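Local structure of cGAS/DncV-like nucleotidyltransferase in E. coli homolog (Elizabethkingia meningoseptica ATCC 13253 = NBRC 12535, 6E0O) at residues E249-N254 with R273-A278; E220-N225 with V245-D250; N111-S116 with S130-A135; D20-N25 with R57-V62. The protein synthesises cyclic dinucleotide second messengers from nucleoside triphosphates with magnesium, as the CD-NTase of a CBASS system that defends bacteria against phage. One frame throughout, in Å; residues are numbered along the deposited sequence. Where two conformers were deposited one is given.

Contact 1 (E249-N254 with R273-A278)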
loop_
_atom_site.group_PDB
_atom_site.type_symbol
_atom_site.label_atom_id
_atom_site.label_comp_id
_atom_site.label_asym_id
_atom_site.label_seq_id
_atom_site.Cartn_x
_atom_site.Cartn_y
_atom_site.Cartn_z
ATOM N N GLU A 249 19.849 -4.002 -11.335
ATOM C CA GLU A 249 20.839 -3.199 -12.037
ATOM C C GLU A 249 20.630 -1.715 -11.768
ATOM O O GLU A 249 21.598 -0.974 -11.548
ATOM C CB GLU A 249 20.803 -3.509 -13.535
ATOM C CG GLU A 249 21.295 -4.912 -13.863
ATOM C CD GLU A 249 21.360 -5.195 -15.349
ATOM O OE1 GLU A 249 21.008 -4.300 -16.145
ATOM O OE2 GLU A 249 21.753 -6.322 -15.716
ATOM N N ASP A 250 19.370 -1.266 -11.755
ATOM C CA ASP A 250 19.090 0.137 -11.469
ATOM C C ASP A 250 19.604 0.537 -10.091
ATOM O O ASP A 250 20.076 1.662 -9.906
ATOM C CB ASP A 250 17.588 0.410 -11.570
ATOM C CG ASP A 250 17.107 0.567 -12.992
ATOM O OD1 ASP A 250 17.936 0.705 -13.926
ATOM O OD2 ASP A 250 15.879 0.555 -13.174
ATOM N N MET A 251 19.498 -0.361 -9.104
ATOM C CA MET A 251 19.972 -0.031 -7.763
ATOM C C MET A 251 21.492 0.080 -7.745
ATOM O O MET A 251 22.043 1.010 -7.147
ATOM C CB MET A 251 19.497 -1.060 -6.739
ATOM C CG MET A 251 17.975 -1.113 -6.591
ATOM S SD MET A 251 17.152 0.451 -6.191
ATOM C CE MET A 251 16.696 1.013 -7.829
ATOM N N LYS A 252 22.193 -0.846 -8.418
ATOM C CA LYS A 252 23.641 -0.719 -8.520
ATOM C C LYS A 252 24.018 0.569 -9.240
ATOM O O LYS A 252 25.097 1.130 -8.997
ATOM C CB LYS A 252 24.251 -1.917 -9.256
ATOM C CG LYS A 252 24.071 -3.278 -8.568
ATOM C CD LYS A 252 25.100 -4.319 -9.051
ATOM C CE LYS A 252 26.458 -4.079 -8.388
ATOM N NZ LYS A 252 27.519 -5.040 -8.818
ATOM N N ASN A 253 23.138 1.062 -10.115
ATOM C CA ASN A 253 23.403 2.232 -10.940
ATOM C C ASN A 253 22.761 3.507 -10.403
ATOM O O ASN A 253 22.627 4.485 -11.148
ATOM C CB ASN A 253 22.979 1.978 -12.390
ATOM C CG ASN A 253 23.978 1.133 -13.135
ATOM O OD1 ASN A 253 24.977 1.637 -13.639
ATOM N ND2 ASN A 253 23.717 -0.151 -13.213
ATOM N N ASN A 254 22.372 3.528 -9.127
ATOM C CA ASN A 254 22.026 4.783 -8.460
ATOM C C ASN A 254 20.832 5.461 -9.132
ATOM O O ASN A 254 20.786 6.681 -9.278
ATOM C CB ASN A 254 23.268 5.686 -8.445
ATOM C CG ASN A 254 23.151 6.860 -7.513
ATOM O OD1 ASN A 254 22.372 6.848 -6.549
ATOM N ND2 ASN A 254 23.951 7.891 -7.780
ATOM N N ARG A 273 14.220 4.280 3.711
ATOM C CA ARG A 273 14.537 3.118 2.884
ATOM C C ARG A 273 15.552 3.507 1.815
ATOM O O ARG A 273 15.626 4.659 1.384
ATOM C CB ARG A 273 13.277 2.492 2.274
ATOM C CG ARG A 273 12.461 1.659 3.295
ATOM C CD ARG A 273 11.714 0.457 2.675
ATOM N NE ARG A 273 11.263 -0.482 3.709
ATOM C CZ ARG A 273 10.179 -0.311 4.461
ATOM N NH1 ARG A 273 9.416 0.758 4.287
ATOM N NH2 ARG A 273 9.857 -1.208 5.390
ATOM N N THR A 274 16.366 2.542 1.411
ATOM C CA THR A 274 17.502 2.826 0.552
ATOM C C THR A 274 17.532 1.910 -0.667
ATOM O O THR A 274 16.878 0.865 -0.718
ATOM C CB THR A 274 18.817 2.613 1.309
ATOM O OG1 THR A 274 18.979 1.203 1.523
ATOM C CG2 THR A 274 18.829 3.351 2.653
ATOM N N ARG A 275 18.337 2.318 -1.653
ATOM C CA ARG A 275 18.586 1.461 -2.803
ATOM C C ARG A 275 19.224 0.142 -2.390
ATOM O O ARG A 275 18.989 -0.887 -3.033
ATOM C CB ARG A 275 19.468 2.187 -3.814
ATOM C CG ARG A 275 18.795 3.384 -4.463
ATOM C CD ARG A 275 19.736 4.099 -5.401
ATOM N NE ARG A 275 19.159 5.305 -5.981
ATOM C CZ ARG A 275 19.085 6.477 -5.361
ATOM N NH1 ARG A 275 19.535 6.610 -4.124
ATOM N NH2 ARG A 275 18.550 7.519 -5.974
ATOM N N GLN A 276 20.043 0.154 -1.336
ATOM C CA GLN A 276 20.650 -1.079 -0.859
ATOM C C GLN A 276 19.591 -2.057 -0.364
ATOM O O GLN A 276 19.704 -3.271 -0.587
ATOM C CB GLN A 276 21.662 -0.755 0.232
ATOM C CG GLN A 276 22.306 -1.981 0.834
ATOM C CD GLN A 276 23.060 -2.820 -0.176
ATOM O OE1 GLN A 276 23.769 -2.305 -1.052
ATOM N NE2 GLN A 276 22.932 -4.135 -0.046
ATOM N N ASP A 277 18.555 -1.555 0.317
ATOM C CA ASP A 277 17.451 -2.422 0.722
ATOM C C ASP A 277 16.840 -3.114 -0.491
ATOM O O ASP A 277 16.569 -4.319 -0.469
ATOM C CB ASP A 277 16.357 -1.610 1.419
ATOM C CG ASP A 277 16.791 -1.026 2.742
ATOM O OD1 ASP A 277 17.685 -1.612 3.387
ATOM O OD2 ASP A 277 16.233 0.030 3.132
ATOM N N ALA A 278 16.590 -2.348 -1.552
ATOM C CA ALA A 278 15.996 -2.909 -2.759
ATOM C C ALA A 278 16.940 -3.888 -3.445
ATOM O O ALA A 278 16.505 -4.932 -3.938
ATOM C CB ALA A 278 15.631 -1.773 -3.706
#
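Met251 lies against the first turn of helix 275-289 and touches both Arg275 and Ala278. Its SD is 3.7 Å from Ala278 CB and equally close to Arg275 CB. Met251 CG also sits against the backbone, 3.7 Å from Arg275 O. The methionine chain leaves its helix with CG beside the backbone N (chi1 -63°) and then bends at chi2 and chi3. The bends lay the sulfur over the first turn of the other helix. Phe267 touches both Met251 and Arg275.

The contact joins the C-terminal end of helix 236-252 to the N-terminal end of helix 275-289. The first helix ends in a Schellman motif, with Asn254 as the positive-phi C-prime residue. Ala255 N bonds to Asp250 O, and Asn254 N to Met251 O. The second starts with a capping box. Thr274 OG1 accepts from Asp277 N at 3.0 Å, and Asp277 OD2 accepts from Thr274 N.

Arg275 runs extended from CG to NE and crosses Met251 at about a right angle. Its guanidinium reaches Asn254. Asn254 OD1 stands over the centre of one guanidinium face, 3.5 Å from Arg275 CZ, with the amide and guanidinium planes 70° apart. The oxygen is above the plane, and no hydrogen bond joins the two side chains. The guanidinium is held instead by Ala255, whose backbone O accepts from Arg275 NE. A long, weak ion pair links Arg275 NH2 to Asp256 OD1.

Contact 2 (E220-N225 with V245-D250)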
loop_
_atom_site.group_PDB
_atom_site.type_symbol
_atom_site.label_atom_id
_atom_site.label_comp_id
_atom_site.label_asym_id
_atom_site.label_seq_id
_atom_site.Cartn_x
_atom_site.Cartn_y
_atom_site.Cartn_z
ATOM N N GLU A 220 5.739 -1.960 -4.620
ATOM C CA GLU A 220 4.920 -1.360 -5.666
ATOM C C GLU A 220 5.680 -0.275 -6.408
ATOM O O GLU A 220 5.613 -0.197 -7.643
ATOM C CB GLU A 220 3.638 -0.791 -5.070
ATOM C CG GLU A 220 2.660 -1.872 -4.660
ATOM C CD GLU A 220 1.399 -1.343 -4.036
ATOM O OE1 GLU A 220 0.742 -0.450 -4.610
ATOM O OE2 GLU A 220 1.068 -1.843 -2.951
ATOM N N CYS A 221 6.418 0.565 -5.674
ATOM C CA CYS A 221 7.169 1.639 -6.315
ATOM C C CYS A 221 8.327 1.093 -7.141
ATOM O O CYS A 221 8.597 1.596 -8.235
ATOM C CB CYS A 221 7.687 2.622 -5.266
ATOM S SG CYS A 221 6.419 3.614 -4.419
ATOM N N LEU A 222 9.035 0.077 -6.635
ATOM C CA LEU A 222 10.153 -0.480 -7.391
ATOM C C LEU A 222 9.679 -1.022 -8.731
ATOM O O LEU A 222 10.259 -0.714 -9.777
ATOM C CB LEU A 222 10.838 -1.593 -6.606
ATOM C CG LEU A 222 11.578 -1.171 -5.338
ATOM C CD1 LEU A 222 11.988 -2.421 -4.560
ATOM C CD2 LEU A 222 12.772 -0.308 -5.660
ATOM N N VAL A 223 8.633 -1.853 -8.721
ATOM C CA VAL A 223 8.169 -2.439 -9.973
ATOM C C VAL A 223 7.620 -1.356 -10.894
ATOM O O VAL A 223 7.724 -1.466 -12.122
ATOM C CB VAL A 223 7.152 -3.563 -9.698
ATOM C CG1 VAL A 223 6.725 -4.216 -10.993
ATOM C CG2 VAL A 223 7.738 -4.603 -8.750
ATOM N N TYR A 224 7.046 -0.299 -10.324
ATOM C CA TYR A 224 6.470 0.777 -11.115
ATOM C C TYR A 224 7.514 1.424 -12.014
ATOM O O TYR A 224 7.185 1.900 -13.106
ATOM C CB TYR A 224 5.845 1.834 -10.181
ATOM C CG TYR A 224 5.184 2.963 -10.939
ATOM C CD1 TYR A 224 3.923 2.798 -11.485
ATOM C CD2 TYR A 224 5.827 4.177 -11.143
ATOM C CE1 TYR A 224 3.322 3.807 -12.210
ATOM C CE2 TYR A 224 5.232 5.184 -11.860
ATOM C CZ TYR A 224 3.984 4.997 -12.385
ATOM O OH TYR A 224 3.395 6.006 -13.104
ATOM N N ASN A 225 8.769 1.463 -11.574
ATOM C CA ASN A 225 9.827 2.121 -12.330
ATOM C C ASN A 225 10.455 1.228 -13.392
ATOM O O ASN A 225 11.310 1.700 -14.153
ATOM C CB ASN A 225 10.891 2.679 -11.380
ATOM C CG ASN A 225 10.427 3.940 -10.667
ATOM O OD1 ASN A 225 10.704 5.057 -11.105
ATOM N ND2 ASN A 225 9.711 3.768 -9.563
ATOM N N VAL A 245 15.916 -8.271 -12.711
ATOM C CA VAL A 245 17.199 -7.819 -13.245
ATOM C C VAL A 245 17.214 -6.301 -13.386
ATOM O O VAL A 245 18.203 -5.639 -13.049
ATOM C CB VAL A 245 17.498 -8.508 -14.589
ATOM C CG1 VAL A 245 18.718 -7.870 -15.259
ATOM C CG2 VAL A 245 17.718 -9.996 -14.391
ATOM N N LYS A 246 16.120 -5.719 -13.886
ATOM C CA LYS A 246 16.096 -4.274 -14.093
ATOM C C LYS A 246 16.229 -3.520 -12.773
ATOM O O LYS A 246 17.016 -2.574 -12.667
ATOM C CB LYS A 246 14.817 -3.869 -14.824
ATOM C CG LYS A 246 14.669 -2.368 -15.053
ATOM C CD LYS A 246 15.830 -1.757 -15.804
ATOM C CE LYS A 246 15.537 -0.316 -16.214
ATOM N NZ LYS A 246 16.794 0.442 -16.518
ATOM N N ILE A 247 15.463 -3.915 -11.752
ATOM C CA ILE A 247 15.553 -3.223 -10.467
ATOM C C ILE A 247 16.948 -3.393 -9.876
ATOM O O ILE A 247 17.566 -2.436 -9.405
ATOM C CB ILE A 247 14.458 -3.717 -9.504
ATOM C CG1 ILE A 247 13.075 -3.370 -10.046
ATOM C CG2 ILE A 247 14.648 -3.113 -8.116
ATOM C CD1 ILE A 247 11.941 -4.128 -9.382
ATOM N N TYR A 248 17.454 -4.625 -9.884
ATOM C CA TYR A 248 18.781 -4.920 -9.351
ATOM C C TYR A 248 19.832 -4.040 -10.002
ATOM O O TYR A 248 20.614 -3.374 -9.314
ATOM C CB TYR A 248 19.040 -6.405 -9.589
ATOM C CG TYR A 248 20.327 -7.024 -9.130
ATOM C CD1 TYR A 248 21.457 -6.989 -9.927
ATOM C CD2 TYR A 248 20.380 -7.761 -7.961
ATOM C CE1 TYR A 248 22.627 -7.625 -9.541
ATOM C CE2 TYR A 248 21.537 -8.405 -7.577
ATOM C CZ TYR A 248 22.661 -8.333 -8.369
ATOM O OH TYR A 248 23.800 -8.993 -7.986
ATOM N N GLU A 249 19.849 -4.002 -11.335
ATOM C CA GLU A 249 20.839 -3.199 -12.037
ATOM C C GLU A 249 20.630 -1.715 -11.768
ATOM O O GLU A 249 21.598 -0.974 -11.548
ATOM C CB GLU A 249 20.803 -3.509 -13.535
ATOM C CG GLU A 249 21.295 -4.912 -13.863
ATOM C CD GLU A 249 21.360 -5.195 -15.349
ATOM O OE1 GLU A 249 21.008 -4.300 -16.145
ATOM O OE2 GLU A 249 21.753 -6.322 -15.716
ATOM N N ASP A 250 19.370 -1.266 -11.755
ATOM C CA ASP A 250 19.090 0.137 -11.469
ATOM C C ASP A 250 19.604 0.537 -10.091
ATOM O O ASP A 250 20.076 1.662 -9.906
ATOM C CB ASP A 250 17.588 0.410 -11.570
ATOM C CG ASP A 250 17.107 0.567 -12.992
ATOM O OD1 ASP A 250 17.936 0.705 -13.926
ATOM O OD2 ASP A 250 15.879 0.555 -13.174
HETATM O O HOH W 1 14.152 1.990 -14.556
#
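The segments 220-225 and 245-250, on helices 216-224 and 236-252, have their nearest CA atoms at Leu222 and Ile247, 6.8 Å apart. Both segments are helical over almost their full length, and no direct hydrogen bond joins them. This is buried helix-helix packing in the helical part of the synthase. Helix 275-289 borders it too: Leu222 touches Ala278, and Ile247 touches Met282.

Ile247 carries the contact. Its CB points toward helix 216-224, and its CD1 meets the backbone as much as the side chains. CD1 is 3.8 Å from Leu222 O and 3.9 Å from Leu222 CB. Val223 CG2 lies beside the same methyl, at 4.3 Å from Ile247 CD1. The branch that reaches across is CG1, which stands beside the backbone N (chi1 -64°). The other branch, CG2, approaches Leu222 CD2. The two side chains cross at about a right angle. Val223 also packs on Tyr189, Val193 and Leu196 of helix 188-205.

Polar groups meet at one end of the contact through a water. Three partners hold the Asp250 carboxylate. Lys246, one turn earlier, forms a salt bridge with its OD1, approaching on the syn lone pair. Tyr257 OH bonds to Asp250 OD2. The bridging water donates to Asp250 OD2 at 2.6 Å and to Asn225 O at 2.9 Å.

Contact 3 (N111-S116 with S130-A135)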
loop_
_atom_site.group_PDB
_atom_site.type_symbol
_atom_site.label_atom_id
_atom_site.label_comp_id
_atom_site.label_asym_id
_atom_site.label_seq_id
_atom_site.Cartn_x
_atom_site.Cartn_y
_atom_site.Cartn_z
ATOM N N ASN A 111 -16.872 2.916 21.165
ATOM C CA ASN A 111 -18.268 2.892 21.586
ATOM C C ASN A 111 -19.014 1.738 20.945
ATOM O O ASN A 111 -19.963 1.222 21.542
ATOM C CB ASN A 111 -18.971 4.199 21.230
ATOM C CG ASN A 111 -18.566 5.332 22.120
ATOM O OD1 ASN A 111 -18.104 5.114 23.239
ATOM N ND2 ASN A 111 -18.748 6.556 21.642
ATOM N N VAL A 112 -18.597 1.326 19.746
ATOM C CA VAL A 112 -19.254 0.261 18.987
ATOM C C VAL A 112 -18.531 -1.065 19.130
ATOM O O VAL A 112 -19.155 -2.099 19.360
ATOM C CB VAL A 112 -19.376 0.659 17.500
ATOM C CG1 VAL A 112 -19.865 -0.530 16.659
ATOM C CG2 VAL A 112 -20.289 1.860 17.348
ATOM N N PHE A 113 -17.213 -1.061 18.967
ATOM C CA PHE A 113 -16.438 -2.293 18.872
ATOM C C PHE A 113 -15.720 -2.650 20.164
ATOM O O PHE A 113 -15.043 -3.685 20.208
ATOM C CB PHE A 113 -15.427 -2.182 17.726
ATOM C CG PHE A 113 -16.053 -1.891 16.400
ATOM C CD1 PHE A 113 -16.717 -2.881 15.717
ATOM C CD2 PHE A 113 -15.974 -0.631 15.832
ATOM C CE1 PHE A 113 -17.295 -2.623 14.493
ATOM C CE2 PHE A 113 -16.549 -0.367 14.605
ATOM C CZ PHE A 113 -17.218 -1.360 13.946
ATOM N N THR A 114 -15.844 -1.809 21.194
ATOM C CA THR A 114 -15.317 -2.034 22.537
ATOM C C THR A 114 -13.924 -2.648 22.517
ATOM O O THR A 114 -12.974 -2.007 22.050
ATOM C CB THR A 114 -16.319 -2.806 23.412
ATOM O OG1 THR A 114 -16.446 -4.165 22.978
ATOM C CG2 THR A 114 -17.700 -2.139 23.364
ATOM N N THR A 115 -13.789 -3.877 23.011
ATOM C CA THR A 115 -12.475 -4.455 23.257
ATOM C C THR A 115 -11.722 -4.819 21.987
ATOM O O THR A 115 -10.537 -5.150 22.076
ATOM C CB THR A 115 -12.622 -5.687 24.152
ATOM O OG1 THR A 115 -13.518 -6.618 23.529
ATOM C CG2 THR A 115 -13.168 -5.289 25.514
ATOM N N SER A 116 -12.365 -4.764 20.821
ATOM C CA SER A 116 -11.670 -4.995 19.562
ATOM C C SER A 116 -10.845 -3.801 19.095
ATOM O O SER A 116 -10.107 -3.927 18.113
ATOM C CB SER A 116 -12.674 -5.350 18.463
ATOM O OG SER A 116 -13.369 -6.553 18.761
ATOM N N SER A 130 -15.298 -13.558 13.153
ATOM C CA SER A 130 -15.698 -14.577 12.192
ATOM C C SER A 130 -16.352 -13.973 10.959
ATOM O O SER A 130 -16.357 -14.605 9.897
ATOM C CB SER A 130 -16.692 -15.548 12.830
ATOM O OG SER A 130 -16.128 -16.195 13.946
ATOM N N ASN A 131 -16.932 -12.776 11.087
ATOM C CA ASN A 131 -17.706 -12.181 10.006
ATOM C C ASN A 131 -17.120 -10.901 9.425
ATOM O O ASN A 131 -17.729 -10.319 8.516
ATOM C CB ASN A 131 -19.142 -11.913 10.477
ATOM C CG ASN A 131 -19.893 -13.180 10.794
ATOM O OD1 ASN A 131 -19.791 -14.172 10.071
ATOM N ND2 ASN A 131 -20.637 -13.165 11.887
ATOM N N ARG A 132 -15.966 -10.446 9.897
ATOM C CA ARG A 132 -15.387 -9.239 9.332
ATOM C C ARG A 132 -13.876 -9.292 9.458
ATOM O O ARG A 132 -13.342 -9.809 10.441
ATOM C CB ARG A 132 -15.959 -7.962 9.961
ATOM C CG ARG A 132 -15.436 -7.626 11.313
ATOM C CD ARG A 132 -15.996 -6.264 11.875
ATOM N NE ARG A 132 -15.299 -6.096 13.132
ATOM C CZ ARG A 132 -15.839 -6.157 14.336
ATOM N NH1 ARG A 132 -17.151 -6.251 14.489
ATOM N NH2 ARG A 132 -15.043 -6.076 15.387
ATOM N N ILE A 133 -13.198 -8.756 8.444
ATOM C CA ILE A 133 -11.752 -8.634 8.503
ATOM C C ILE A 133 -11.373 -7.556 9.510
ATOM O O ILE A 133 -12.175 -6.695 9.882
ATOM C CB ILE A 133 -11.134 -8.345 7.124
ATOM C CG1 ILE A 133 -11.664 -7.030 6.566
ATOM C CG2 ILE A 133 -11.403 -9.508 6.178
ATOM C CD1 ILE A 133 -11.037 -6.649 5.227
ATOM N N THR A 134 -10.114 -7.596 9.935
ATOM C CA THR A 134 -9.525 -6.510 10.695
ATOM C C THR A 134 -9.332 -5.294 9.803
ATOM O O THR A 134 -9.032 -5.405 8.609
ATOM C CB THR A 134 -8.190 -6.973 11.267
ATOM O OG1 THR A 134 -8.444 -8.002 12.231
ATOM C CG2 THR A 134 -7.437 -5.839 11.910
ATOM N N ALA A 135 -9.499 -4.126 10.400
ATOM C CA ALA A 135 -9.351 -2.872 9.688
ATOM C C ALA A 135 -8.421 -1.953 10.455
ATOM O O ALA A 135 -8.453 -1.908 11.688
ATOM C CB ALA A 135 -10.699 -2.164 9.506
HETATM O O HOH W 2 -16.290 -5.971 18.043
#
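Arg132 reaches from the loop before strand 135-147 to the C-terminal end of helix 98-113, where it meets Phe113 and Ser116. The contact lies in the nucleotidyltransferase part of the protein. It ties this helix end to the loop leading into a strand of the central mixed sheet.

The main packing is between a ring and a guanidinium. Phe113 CD1 lies over one face of the Arg132 guanidinium, offset toward its rim. Arg132 NH1 sits at the edge of the Phe113 ring, near its plane, 3.6 Å from Phe113 CD1. The two planes are 71° apart, so the ring presents its edge to the flat group and this is not a face-to-face stack. One face of the ring is covered by Val112 CG1. Arg132 spans the gap because its chain is extended from CG to NE. Its CG starts between the backbone N and the carbonyl carbon (chi1 77°).

Ser116 approaches in another direction, at the edge of the guanidinium. Its OG is 3.8 Å from Arg132 NH2, and Ser116 CB lies in the guanidinium plane.

Hydrogen bonds hold the charged end in place. Arg132 NH1 donates to Gln29 OE1 of helix 21-38, and Arg132 NH2 bonds to Asn127 O. These partners fix the turn of the group against the ring. Within the 111-116 segment, Ser116 N bonds to Phe113 O at 3.0 Å, which keeps the two residues that meet Arg132 close together. A water accepts from Arg132 NH2 at 2.9 Å and donates a weak bond of 3.4 Å to Phe113 O.

Contact 4 (D20-N25 with R57-V62)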
loop_
_atom_site.group_PDB
_atom_site.type_symbol
_atom_site.label_atom_id
_atom_site.label_comp_id
_atom_site.label_asym_id
_atom_site.label_seq_id
_atom_site.Cartn_x
_atom_site.Cartn_y
_atom_site.Cartn_z
ATOM N N ASP A 20 -15.010 -9.278 -1.147
ATOM C CA ASP A 20 -15.173 -10.269 -0.100
ATOM C C ASP A 20 -16.202 -9.804 0.920
ATOM O O ASP A 20 -16.183 -8.655 1.371
ATOM C CB ASP A 20 -13.846 -10.509 0.608
ATOM C CG ASP A 20 -12.817 -11.158 -0.286
ATOM O OD1 ASP A 20 -13.204 -11.729 -1.326
ATOM O OD2 ASP A 20 -11.620 -11.098 0.061
ATOM N N LEU A 21 -17.083 -10.725 1.311
ATOM C CA LEU A 21 -18.120 -10.401 2.284
ATOM C C LEU A 21 -17.528 -9.847 3.573
ATOM O O LEU A 21 -18.053 -8.877 4.135
ATOM C CB LEU A 21 -18.939 -11.654 2.577
ATOM C CG LEU A 21 -19.946 -11.581 3.720
ATOM C CD1 LEU A 21 -20.989 -10.519 3.440
ATOM C CD2 LEU A 21 -20.611 -12.943 3.941
ATOM N N LYS A 22 -16.444 -10.451 4.066
ATOM C CA LYS A 22 -15.872 -10.007 5.333
ATOM C C LYS A 22 -15.226 -8.633 5.205
ATOM O O LYS A 22 -15.135 -7.905 6.197
ATOM C CB LYS A 22 -14.881 -11.046 5.866
ATOM C CG LYS A 22 -15.540 -12.328 6.382
ATOM C CD LYS A 22 -14.525 -13.372 6.834
ATOM C CE LYS A 22 -13.830 -13.004 8.136
ATOM N NZ LYS A 22 -12.843 -14.058 8.556
ATOM N N CYS A 23 -14.775 -8.261 4.002
ATOM C CA CYS A 23 -14.271 -6.911 3.784
ATOM C C CYS A 23 -15.422 -5.908 3.773
ATOM O O CYS A 23 -15.371 -4.883 4.457
ATOM C CB CYS A 23 -13.490 -6.843 2.471
ATOM S SG CYS A 23 -12.817 -5.203 2.116
ATOM N N GLN A 24 -16.459 -6.201 2.982
ATOM C CA GLN A 24 -17.650 -5.358 2.967
ATOM C C GLN A 24 -18.193 -5.157 4.373
ATOM O O GLN A 24 -18.548 -4.036 4.755
ATOM C CB GLN A 24 -18.709 -5.996 2.065
ATOM C CG GLN A 24 -18.280 -6.162 0.606
ATOM C CD GLN A 24 -19.295 -6.929 -0.226
ATOM O OE1 GLN A 24 -20.188 -7.586 0.312
ATOM N NE2 GLN A 24 -19.159 -6.852 -1.547
ATOM N N ASN A 25 -18.265 -6.230 5.161
ATOM C CA ASN A 25 -18.815 -6.131 6.512
ATOM C C ASN A 25 -17.989 -5.181 7.368
ATOM O O ASN A 25 -18.533 -4.355 8.108
ATOM C CB ASN A 25 -18.885 -7.501 7.180
ATOM C CG ASN A 25 -19.997 -8.359 6.635
ATOM O OD1 ASN A 25 -20.895 -7.873 5.937
ATOM N ND2 ASN A 25 -19.957 -9.645 6.964
ATOM N N ARG A 57 -2.770 -12.405 0.574
ATOM C CA ARG A 57 -3.013 -13.235 1.741
ATOM C C ARG A 57 -4.502 -13.295 2.024
ATOM O O ARG A 57 -5.235 -12.327 1.805
ATOM C CB ARG A 57 -2.248 -12.718 2.961
ATOM C CG ARG A 57 -0.742 -12.843 2.780
ATOM C CD ARG A 57 0.010 -12.704 4.083
ATOM N NE ARG A 57 0.854 -13.870 4.349
ATOM C CZ ARG A 57 1.815 -13.907 5.265
ATOM N NH1 ARG A 57 2.068 -12.835 6.002
ATOM N NH2 ARG A 57 2.529 -15.012 5.438
ATOM N N GLN A 58 -4.947 -14.452 2.497
ATOM C CA GLN A 58 -6.349 -14.612 2.844
ATOM C C GLN A 58 -6.687 -13.735 4.040
ATOM O O GLN A 58 -5.874 -13.552 4.951
ATOM C CB GLN A 58 -6.644 -16.069 3.198
ATOM C CG GLN A 58 -6.562 -17.033 2.032
ATOM C CD GLN A 58 -7.224 -18.364 2.346
ATOM O OE1 GLN A 58 -7.193 -18.835 3.484
ATOM N NE2 GLN A 58 -7.842 -18.968 1.337
ATOM N N ASN A 59 -7.897 -13.183 4.028
ATOM C CA ASN A 59 -8.425 -12.454 5.177
ATOM C C ASN A 59 -7.544 -11.263 5.546
ATOM O O ASN A 59 -7.348 -10.967 6.724
ATOM C CB ASN A 59 -8.612 -13.391 6.375
ATOM C CG ASN A 59 -9.756 -12.976 7.266
ATOM O OD1 ASN A 59 -10.897 -12.881 6.813
ATOM N ND2 ASN A 59 -9.463 -12.737 8.541
ATOM N N SER A 60 -7.021 -10.568 4.538
ATOM C CA SER A 60 -6.089 -9.476 4.784
ATOM C C SER A 60 -6.774 -8.291 5.463
ATOM O O SER A 60 -7.954 -8.014 5.237
ATOM C CB SER A 60 -5.487 -8.991 3.461
ATOM O OG SER A 60 -4.674 -9.967 2.839
ATOM N N ASP A 61 -5.995 -7.546 6.247
ATOM C CA ASP A 61 -6.489 -6.320 6.862
ATOM C C ASP A 61 -6.711 -5.239 5.807
ATOM O O ASP A 61 -5.965 -5.130 4.827
ATOM C CB ASP A 61 -5.470 -5.773 7.869
ATOM C CG ASP A 61 -5.143 -6.744 8.997
ATOM O OD1 ASP A 61 -5.771 -7.817 9.103
ATOM O OD2 ASP A 61 -4.221 -6.420 9.782
ATOM N N VAL A 62 -7.740 -4.417 6.025
ATOM C CA VAL A 62 -8.093 -3.325 5.119
ATOM C C VAL A 62 -7.753 -1.982 5.762
ATOM O O VAL A 62 -7.969 -1.781 6.961
ATOM C CB VAL A 62 -9.580 -3.367 4.717
ATOM C CG1 VAL A 62 -10.496 -3.253 5.937
ATOM C CG2 VAL A 62 -9.881 -2.276 3.699
HETATM O O HOH W 3 -11.415 -12.055 10.555
#
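Lys22 and Asn59 meet side chain to side chain between the first turn of helix 21-38 and the loop that leads into strand 62-68. The loop turns through a type II beta turn from Arg57 to Ser60. Asn59 is the third residue of this turn and has the positive phi (59°) that a type II turn asks of that position. The loop then carries Asp61, which probably binds magnesium in the nucleotidyltransferase active site.

One direct hydrogen bond crosses the contact. Lys22 NZ donates to Asn59 OD1 at 2.9 Å. The donor lies above the carbonyl plane, 40° out of it. Lys22 CE is also near, at 3.2 Å from Asn59 OD1. A bend at chi3 (72°) in the otherwise extended lysine chain turns NZ toward the amide. The two side chains cross at about a right angle. A water adds a second link by accepting from both Lys22 NZ and Asn59 ND2, the latter at 2.9 Å. Both ends of the amide are therefore tied to the lysine.

The apolar part is small and buried. Cys23 SG is 4.4 Å from Val62 CG2, a loose approach. Tyr50, a probable GTP-binding residue, touches both Cys23 and Val62. Ile133 packs on Cys23, Asn59 and Val62.

Hydrogen bonds within and around the loop keep its shape. Ser60 O accepts from Tyr50 OH, and Ser16 OG bonds to Arg57 O and Ser60 N. Across the turn itself, Ser60 OG donates to Arg57 O at 2.6 Å, from above the carbonyl plane.

In the fold
The four contacts form two pairs on opposite sides of the chain's centre. Contacts 1 and 2 share Glu249 and Asp250 of helix 236-252, and their centres are 9 Å apart. They touch where Ala278 CB lies 3.8 Å from Leu222 CD2. Contacts 3 and 4 have centres 12 Å apart. They touch directly: Asn25 ND2 of helix 21-38 probably bonds to Asn131 O at 2.8 Å, and Val62 N to Thr134 O at 3.1 Å. Contact 4 holds Asp61, a probable magnesium ligand, and its Val62 side chain is about 7 Å from the magnesium ion. Contacts 1 to 4 lie about 8, 10, 7 and 6 Å, nearest atoms, from the bound nucleic acid.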